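Putative nucleoprotein (Infectious salmon anemia virus, PDB 4EWC) encapsidates the negative-strand viral RNA, protecting it from nucleases and forming with it the ribonucleoprotein that serves as template for transcription and replication. Local coordinates at residues G345-R348 with Q352-L355; E253-N258 with L305-N310; S357-S362 with N366-I371. One frame throughout, in Å; residues are numbered along the deposited sequence.

Interaction 1: residues G345-R348 with Q352-L355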
loop_
_atom_site.group_PDB
_atom_site.type_symbol
_atom_site.label_atom_id
_atom_site.label_comp_id
_atom_site.label_asym_id
_atom_site.label_seq_id
_atom_site.Cartn_x
_atom_site.Cartn_y
_atom_site.Cartn_z
ATOM N N GLY A 345 -21.851 19.950 -16.270
ATOM C CA GLY A 345 -22.493 18.649 -16.251
ATOM C C GLY A 345 -21.614 17.511 -15.747
ATOM O O GLY A 345 -22.115 16.499 -15.285
ATOM N N ARG A 346 -20.300 17.654 -15.839
ATOM C CA ARG A 346 -19.434 16.581 -15.381
ATOM C C ARG A 346 -19.193 16.666 -13.887
ATOM O O ARG A 346 -18.728 15.706 -13.276
ATOM C CB ARG A 346 -18.112 16.524 -16.166
ATOM C CG ARG A 346 -18.283 16.033 -17.600
ATOM C CD ARG A 346 -16.969 15.789 -18.282
ATOM N NE ARG A 346 -16.372 14.501 -17.931
ATOM C CZ ARG A 346 -15.227 14.050 -18.448
ATOM N NH1 ARG A 346 -14.568 14.792 -19.329
ATOM N NH2 ARG A 346 -14.731 12.864 -18.087
ATOM N N CYS A 347 -19.536 17.805 -13.300
ATOM C CA CYS A 347 -19.405 17.975 -11.868
ATOM C C CYS A 347 -20.400 17.128 -11.093
ATOM O O CYS A 347 -21.554 16.964 -11.493
ATOM C CB CYS A 347 -19.561 19.439 -11.471
ATOM S SG CYS A 347 -18.338 20.496 -12.157
ATOM N N ARG A 348 -19.931 16.611 -9.963
ATOM C CA ARG A 348 -20.709 15.713 -9.135
ATOM C C ARG A 348 -20.877 16.268 -7.730
ATOM O O ARG A 348 -21.554 15.663 -6.895
ATOM C CB ARG A 348 -20.065 14.352 -9.091
ATOM C CG ARG A 348 -20.134 13.636 -10.427
ATOM C CD ARG A 348 -19.137 12.494 -10.501
ATOM N NE ARG A 348 -19.339 11.505 -9.456
ATOM C CZ ARG A 348 -18.552 11.369 -8.392
ATOM N NH1 ARG A 348 -17.492 12.161 -8.220
ATOM N NH2 ARG A 348 -18.824 10.429 -7.492
ATOM N N GLN A 352 -18.200 22.254 -7.120
ATOM C CA GLN A 352 -17.531 22.272 -8.411
ATOM C C GLN A 352 -18.388 22.944 -9.489
ATOM O O GLN A 352 -17.863 23.607 -10.383
ATOM C CB GLN A 352 -17.143 20.867 -8.802
ATOM C CG GLN A 352 -16.047 20.323 -7.913
ATOM C CD GLN A 352 -15.919 18.801 -7.922
ATOM O OE1 GLN A 352 -16.890 18.071 -7.729
ATOM N NE2 GLN A 352 -14.698 18.324 -8.124
ATOM N N ARG A 353 -19.707 22.780 -9.392
ATOM C CA ARG A 353 -20.630 23.370 -10.364
ATOM C C ARG A 353 -20.586 24.902 -10.329
ATOM O O ARG A 353 -20.440 25.536 -11.371
ATOM C CB ARG A 353 -22.068 22.851 -10.167
ATOM C CG ARG A 353 -22.212 21.371 -10.463
ATOM C CD ARG A 353 -23.662 20.907 -10.538
ATOM N NE ARG A 353 -23.736 19.460 -10.349
ATOM C CZ ARG A 353 -24.002 18.867 -9.189
ATOM N NH1 ARG A 353 -24.271 19.599 -8.115
ATOM N NH2 ARG A 353 -24.015 17.539 -9.107
ATOM N N LEU A 354 -20.722 25.481 -9.135
ATOM C CA LEU A 354 -20.592 26.921 -8.949
ATOM C C LEU A 354 -19.226 27.374 -9.409
ATOM O O LEU A 354 -19.096 28.314 -10.189
ATOM C CB LEU A 354 -20.773 27.309 -7.473
ATOM C CG LEU A 354 -22.147 26.918 -6.936
ATOM C CD1 LEU A 354 -22.265 27.324 -5.480
ATOM C CD2 LEU A 354 -23.241 27.545 -7.795
ATOM N N LEU A 355 -18.207 26.689 -8.907
ATOM C CA LEU A 355 -16.816 26.998 -9.228
ATOM C C LEU A 355 -16.615 27.040 -10.746
ATOM O O LEU A 355 -16.063 28.003 -11.285
ATOM C CB LEU A 355 -15.905 25.969 -8.558
ATOM C CG LEU A 355 -14.535 26.334 -8.007
ATOM C CD1 LEU A 355 -14.504 27.674 -7.299
ATOM C CD2 LEU A 355 -14.079 25.230 -7.054
HETATM O O HOH W 1 -17.296 16.031 -10.042
#

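Interaction 2: residues E253-N258 with L305-N310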
loop_
_atom_site.group_PDB
_atom_site.type_symbol
_atom_site.label_atom_id
_atom_site.label_comp_id
_atom_site.label_asym_id
_atom_site.label_seq_id
_atom_site.Cartn_x
_atom_site.Cartn_y
_atom_site.Cartn_z
ATOM N N GLU A 253 -26.119 3.404 -36.550
ATOM C CA GLU A 253 -25.201 2.279 -36.533
ATOM C C GLU A 253 -23.781 2.772 -36.271
ATOM O O GLU A 253 -23.104 2.285 -35.376
ATOM C CB GLU A 253 -25.234 1.495 -37.852
ATOM C CG GLU A 253 -24.060 0.509 -37.962
ATOM C CD GLU A 253 -23.970 -0.229 -39.281
ATOM O OE1 GLU A 253 -25.007 -0.411 -39.946
ATOM O OE2 GLU A 253 -22.846 -0.646 -39.644
ATOM N N SER A 254 -23.350 3.740 -37.074
ATOM C CA SER A 254 -22.053 4.382 -36.928
ATOM C C SER A 254 -21.897 4.957 -35.525
ATOM O O SER A 254 -20.863 4.768 -34.867
ATOM C CB SER A 254 -21.916 5.492 -37.962
ATOM O OG SER A 254 -20.749 6.257 -37.752
ATOM N N SER A 255 -22.938 5.643 -35.076
ATOM C CA SER A 255 -22.962 6.331 -33.789
ATOM C C SER A 255 -22.670 5.400 -32.622
ATOM O O SER A 255 -21.848 5.707 -31.753
ATOM C CB SER A 255 -24.332 7.023 -33.598
ATOM O OG SER A 255 -24.720 7.111 -32.229
ATOM N N ILE A 256 -23.342 4.261 -32.610
ATOM C CA ILE A 256 -23.191 3.320 -31.513
ATOM C C ILE A 256 -21.850 2.587 -31.616
ATOM O O ILE A 256 -21.156 2.402 -30.608
ATOM C CB ILE A 256 -24.403 2.365 -31.453
ATOM C CG1 ILE A 256 -25.676 3.207 -31.295
ATOM C CG2 ILE A 256 -24.267 1.383 -30.315
ATOM C CD1 ILE A 256 -26.935 2.412 -31.170
ATOM N N SER A 257 -21.488 2.202 -32.840
ATOM C CA SER A 257 -20.189 1.628 -33.108
ATOM C C SER A 257 -19.118 2.529 -32.461
ATOM O O SER A 257 -18.309 2.074 -31.662
ATOM C CB SER A 257 -19.955 1.497 -34.617
ATOM O OG SER A 257 -18.811 0.678 -34.896
ATOM N N ASN A 258 -19.174 3.820 -32.766
ATOM C CA ASN A 258 -18.248 4.765 -32.176
ATOM C C ASN A 258 -18.275 4.816 -30.637
ATOM O O ASN A 258 -17.229 4.928 -29.997
ATOM C CB ASN A 258 -18.399 6.149 -32.816
ATOM C CG ASN A 258 -18.048 6.138 -34.298
ATOM O OD1 ASN A 258 -17.412 5.201 -34.777
ATOM N ND2 ASN A 258 -18.460 7.167 -35.027
ATOM N N LEU A 305 -14.532 9.580 -29.249
ATOM C CA LEU A 305 -14.716 10.303 -27.996
ATOM C C LEU A 305 -15.846 11.319 -28.120
ATOM O O LEU A 305 -16.523 11.646 -27.133
ATOM C CB LEU A 305 -13.405 11.002 -27.599
ATOM C CG LEU A 305 -13.133 11.412 -26.151
ATOM C CD1 LEU A 305 -13.116 10.209 -25.225
ATOM C CD2 LEU A 305 -11.805 12.172 -26.032
ATOM N N ARG A 306 -16.051 11.814 -29.339
ATOM C CA ARG A 306 -17.086 12.815 -29.618
ATOM C C ARG A 306 -18.422 12.330 -29.103
ATOM O O ARG A 306 -19.244 13.109 -28.612
ATOM C CB ARG A 306 -17.175 13.079 -31.135
ATOM N N HIS A 307 -18.615 11.018 -29.215
ATOM C CA HIS A 307 -19.840 10.346 -28.789
ATOM C C HIS A 307 -19.823 9.991 -27.303
ATOM O O HIS A 307 -20.872 9.767 -26.715
ATOM C CB HIS A 307 -20.012 9.061 -29.599
ATOM C CG HIS A 307 -20.165 9.286 -31.069
ATOM N ND1 HIS A 307 -21.390 9.408 -31.703
ATOM C CD2 HIS A 307 -19.234 9.411 -32.058
ATOM C CE1 HIS A 307 -21.218 9.593 -32.979
ATOM N NE2 HIS A 307 -19.916 9.602 -33.244
HETATM N N MSE A 308 -18.634 9.909 -26.706
HETATM C CA MSE A 308 -18.518 9.447 -25.333
HETATM C C MSE A 308 -17.532 10.299 -24.549
HETATM O O MSE A 308 -16.550 9.792 -23.970
HETATM C CB MSE A 308 -18.108 7.982 -25.308
HETATM C CG MSE A 308 -19.152 7.065 -25.880
HETATM SE SE MSE A 308 -20.649 6.872 -24.636
HETATM C CE MSE A 308 -19.823 5.572 -23.440
ATOM N N ARG A 309 -17.820 11.599 -24.540
ATOM C CA ARG A 309 -16.976 12.605 -23.913
ATOM C C ARG A 309 -16.382 12.172 -22.574
ATOM O O ARG A 309 -15.191 12.302 -22.375
ATOM C CB ARG A 309 -17.730 13.928 -23.775
ATOM C CG ARG A 309 -17.800 14.731 -25.065
ATOM C CD ARG A 309 -16.425 15.242 -25.437
ATOM N NE ARG A 309 -16.179 15.230 -26.883
ATOM C CZ ARG A 309 -14.971 15.341 -27.438
ATOM N NH1 ARG A 309 -13.889 15.484 -26.668
ATOM N NH2 ARG A 309 -14.843 15.314 -28.761
ATOM N N ASN A 310 -17.199 11.630 -21.681
ATOM C CA ASN A 310 -16.732 11.263 -20.343
ATOM C C ASN A 310 -15.754 10.073 -20.271
ATOM O O ASN A 310 -15.338 9.697 -19.178
ATOM C CB ASN A 310 -17.904 11.022 -19.381
ATOM C CG ASN A 310 -18.875 12.209 -19.291
ATOM O OD1 ASN A 310 -18.502 13.353 -19.501
ATOM N ND2 ASN A 310 -20.128 11.920 -18.957
#

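Interaction 3: residues S357-S362 with N366-I371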
loop_
_atom_site.group_PDB
_atom_site.type_symbol
_atom_site.label_atom_id
_atom_site.label_comp_id
_atom_site.label_asym_id
_atom_site.label_seq_id
_atom_site.Cartn_x
_atom_site.Cartn_y
_atom_site.Cartn_z
ATOM N N SER A 357 -18.997 27.535 -13.023
ATOM C CA SER A 357 -19.740 28.664 -13.581
ATOM C C SER A 357 -19.034 29.976 -13.287
ATOM O O SER A 357 -19.130 30.927 -14.056
ATOM C CB SER A 357 -21.156 28.714 -13.035
ATOM O OG SER A 357 -21.948 27.666 -13.559
ATOM N N ALA A 358 -18.328 30.012 -12.164
ATOM C CA ALA A 358 -17.562 31.172 -11.772
ATOM C C ALA A 358 -16.484 31.569 -12.793
ATOM O O ALA A 358 -16.042 32.716 -12.822
ATOM C CB ALA A 358 -16.956 30.955 -10.397
ATOM N N LEU A 359 -16.053 30.641 -13.639
ATOM C CA LEU A 359 -15.076 30.993 -14.682
ATOM C C LEU A 359 -15.731 31.798 -15.790
ATOM O O LEU A 359 -16.709 31.363 -16.405
ATOM C CB LEU A 359 -14.419 29.768 -15.293
ATOM C CG LEU A 359 -13.523 28.956 -14.371
ATOM C CD1 LEU A 359 -13.409 27.559 -14.936
ATOM C CD2 LEU A 359 -12.151 29.602 -14.229
ATOM N N LYS A 360 -15.177 32.976 -16.048
ATOM C CA LYS A 360 -15.729 33.851 -17.062
ATOM C C LYS A 360 -14.649 34.387 -17.984
ATOM O O LYS A 360 -13.554 34.766 -17.542
ATOM C CB LYS A 360 -16.512 34.975 -16.405
ATOM C CG LYS A 360 -17.885 34.523 -15.963
ATOM C CD LYS A 360 -18.417 35.345 -14.814
ATOM C CE LYS A 360 -19.814 34.882 -14.470
ATOM N NZ LYS A 360 -20.293 35.476 -13.198
ATOM N N ILE A 361 -14.972 34.413 -19.273
ATOM C CA ILE A 361 -14.045 34.856 -20.308
ATOM C C ILE A 361 -13.596 36.305 -20.102
ATOM O O ILE A 361 -12.620 36.757 -20.696
ATOM C CB ILE A 361 -14.684 34.717 -21.701
ATOM C CG1 ILE A 361 -13.616 34.693 -22.797
ATOM C CG2 ILE A 361 -15.688 35.828 -21.936
ATOM C CD1 ILE A 361 -12.783 33.428 -22.823
ATOM N N SER A 362 -14.309 37.025 -19.246
ATOM C CA SER A 362 -13.989 38.413 -18.949
ATOM C C SER A 362 -13.391 38.577 -17.552
ATOM O O SER A 362 -13.871 39.389 -16.758
ATOM C CB SER A 362 -15.251 39.271 -19.068
ATOM O OG SER A 362 -16.321 38.693 -18.331
ATOM N N ASN A 366 -4.757 36.403 -13.441
ATOM C CA ASN A 366 -4.936 35.959 -12.064
ATOM C C ASN A 366 -6.432 35.965 -11.750
ATOM O O ASN A 366 -7.199 36.655 -12.412
ATOM C CB ASN A 366 -4.177 36.875 -11.089
ATOM N N LYS A 367 -6.843 35.177 -10.764
ATOM C CA LYS A 367 -8.239 35.114 -10.340
ATOM C C LYS A 367 -9.152 34.450 -11.377
ATOM O O LYS A 367 -10.329 34.199 -11.113
ATOM C CB LYS A 367 -8.783 36.491 -9.914
ATOM N N PHE A 368 -8.619 34.189 -12.561
ATOM C CA PHE A 368 -9.237 33.233 -13.449
ATOM C C PHE A 368 -8.407 31.981 -13.273
ATOM O O PHE A 368 -8.932 30.876 -13.182
ATOM C CB PHE A 368 -9.196 33.695 -14.902
ATOM C CG PHE A 368 -9.624 32.636 -15.873
ATOM C CD1 PHE A 368 -8.731 31.658 -16.300
ATOM C CD2 PHE A 368 -10.931 32.595 -16.341
ATOM C CE1 PHE A 368 -9.135 30.660 -17.184
ATOM C CE2 PHE A 368 -11.341 31.612 -17.226
ATOM C CZ PHE A 368 -10.445 30.646 -17.645
ATOM N N GLN A 369 -7.092 32.173 -13.236
ATOM C CA GLN A 369 -6.183 31.094 -12.901
ATOM C C GLN A 369 -6.472 30.616 -11.482
ATOM O O GLN A 369 -6.460 29.415 -11.239
ATOM C CB GLN A 369 -4.713 31.515 -13.054
ATOM N N ARG A 370 -6.743 31.537 -10.555
ATOM C CA ARG A 370 -7.089 31.132 -9.188
ATOM C C ARG A 370 -8.324 30.216 -9.188
ATOM O O ARG A 370 -8.328 29.151 -8.563
ATOM C CB ARG A 370 -7.322 32.337 -8.273
ATOM N N ILE A 371 -9.358 30.626 -9.911
ATOM C CA ILE A 371 -10.564 29.818 -10.007
ATOM C C ILE A 371 -10.284 28.507 -10.723
ATOM O O ILE A 371 -10.658 27.442 -10.236
ATOM C CB ILE A 371 -11.709 30.558 -10.714
ATOM C CG1 ILE A 371 -11.995 31.883 -9.995
ATOM C CG2 ILE A 371 -12.954 29.703 -10.734
ATOM C CD1 ILE A 371 -13.118 32.697 -10.625
#

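Interaction 1: residues G345-R348 with Q352-L355
Cys347 fits against the start of helix 350-358 between the side chains of Gln352 and Arg353. Its CB meets the aliphatic part of Arg353, 3.4 Å from CG, while its sulfur turns to the neighbouring residue: SG lies 3.6 Å from CB of Gln352 and equally near the backbone O of that residue. With the CB of the cysteine directed at the helix, its SG, standing beside the backbone N (chi1 -62°), is brought against Gln352. Further out, the Arg353 chain runs extended from CG to NE and brings its guanidinium group obliquely past the backbone of Cys347 and Arg348, with NH2 3.5 Å from Cys347 O and 3.7 Å from Arg348 C. The same guanidinium forms a salt bridge through NH1 with Glu350, which ties its end to the helix that carries it.

On the Gln352 side a water spans the gap. It accepts a hydrogen bond from Arg348 N at 2.7 Å and probably donates one to Gln352 OE1 at 3.1 Å. The amide that receives it is itself positioned by others: OE1 is also hydrogen-bonded to Thr349 OG1, and NE2 is bonded to the backbone O of Asp382. Arg348 starts away from helix 350-358 at its CB, and its NH1 is hydrogen-bonded to Pro383 O.

These contacts close the short connection between helix 334-346 and helix 350-358, within the helical bundle of the nucleoprotein. Phe379 of helix 369-381 packs on both Cys347 and Gln352, Arg385 lies against Arg348 and Arg353, and Arg348 also touches Gly524 of the second subunit. One turn along, Leu355 packs on Thr374 of helix 369-381 and on Leu552 and Ile556 of helix 550-564.

Interaction 2: residues E253-N258 with L305-N310
The first turns of helix 253-269 meet the loop that follows helix 302-305, and the imidazole of His307 bridges the two by lying against Ser255 and Asn258. These residues sit one helical turn apart, so the ring spans a single turn of the helix surface. One ring face looks onto the backbone O of Ser255, which stands 3.7 Å above the ring plane, displaced toward the rim on the ND1 side. His307 CE1 comes 3.8 Å from Ser255 CA, so the serine contributes mainly backbone. Asn258 meets the NE2-CD2 side of the ring: its CB is 3.5 Å from His307 CD2, and its ND2 is 3.4 Å from His307 NE2. The amide is turned 58° from the ring plane. In Asn258, CG lies beside the backbone N (chi1 -63°), which brings the amide obliquely across that side of the ring.

Next in the loop, Met308, present as selenomethionine, continues along the same helix, touching Gln259, Ala262 and Leu263. At the start of the helix, Glu253 forms a salt bridge with Arg237, part of a probable nuclear localization signal.

The contact is thus small and near the surface, with polar groups and backbone set against the ring. The Ser255 oxygen sits over the ring rather than at an N-H, and would interact with the imidazole mainly electrostatically, probably more strongly if the ring were protonated.

Interaction 3: residues S357-S362 with N366-I371
Leu359 and Phe368 face each other across the turn of a helix-loop-helix unit, where helix 350-358 ends and the chain loops round to helix 369-381. The leucine meets the aromatic ring over its face: methyl CD2 lies 3.9 Å from the ring centroid and 18° off the normal, a CH-pi contact in which CE2 is the nearest ring atom. The ring is set for this by the first torsion of Phe368, which places CG opposite the backbone N (chi1 171°) and brings the ring nearer to 357-362 than its CB direction alone would. There the backbone O of Lys360 approaches it obliquely, 3.6 Å from Phe368 CD2.

The same leucine methyl also serves Ile371, one turn further on. The leucine and isoleucine side chains run past each other in opposite senses, and the branch methyl CG2 of Ile371 comes 3.6 Å from Leu359 CD2. Leu359 CD2 is therefore wedged between an aromatic face and an aliphatic branch, supplied by the loop leading into helix 369-381 and the first turn of that helix. Ile371 CG2 also lies 4.2 Å from Ala358 CB, extending the apolar surface back to the end of helix 350-358.

Neighbouring helices add to the packing. Leu359 packs on Met321 of helix 315-326 and on Met372 and Leu375 of helix 369-381; Phe368 touches Phe336 of helix 334-346 and makes a cation-pi interaction with Lys325. The other branch of Ile371, through CG1, reaches across to the end of helix 350-358, with Ile371 CD1 3.7 Å from Ala358 O.

Interactions 1 and 3 sit near the beginning and at the end of helix 350-358, and both are partly buried within the helical bundle; their centres are about 14 Å apart, and Leu355 O of the first touches Ile371 CG2 of the second. Their chemistry differs: interaction 1 mixes a cysteine, polar chains and a bridging water, whereas interaction 3 is apolar, built on leucine, isoleucine and a phenyl ring. Interaction 2 is a surface contact joining helix 253-269 to a bundle loop through a histidine. It approaches interaction 1 where Arg346 NE lies 2.9 Å from Asn310 OD1, but stays about 16 Å from interaction 3 at the nearest atoms.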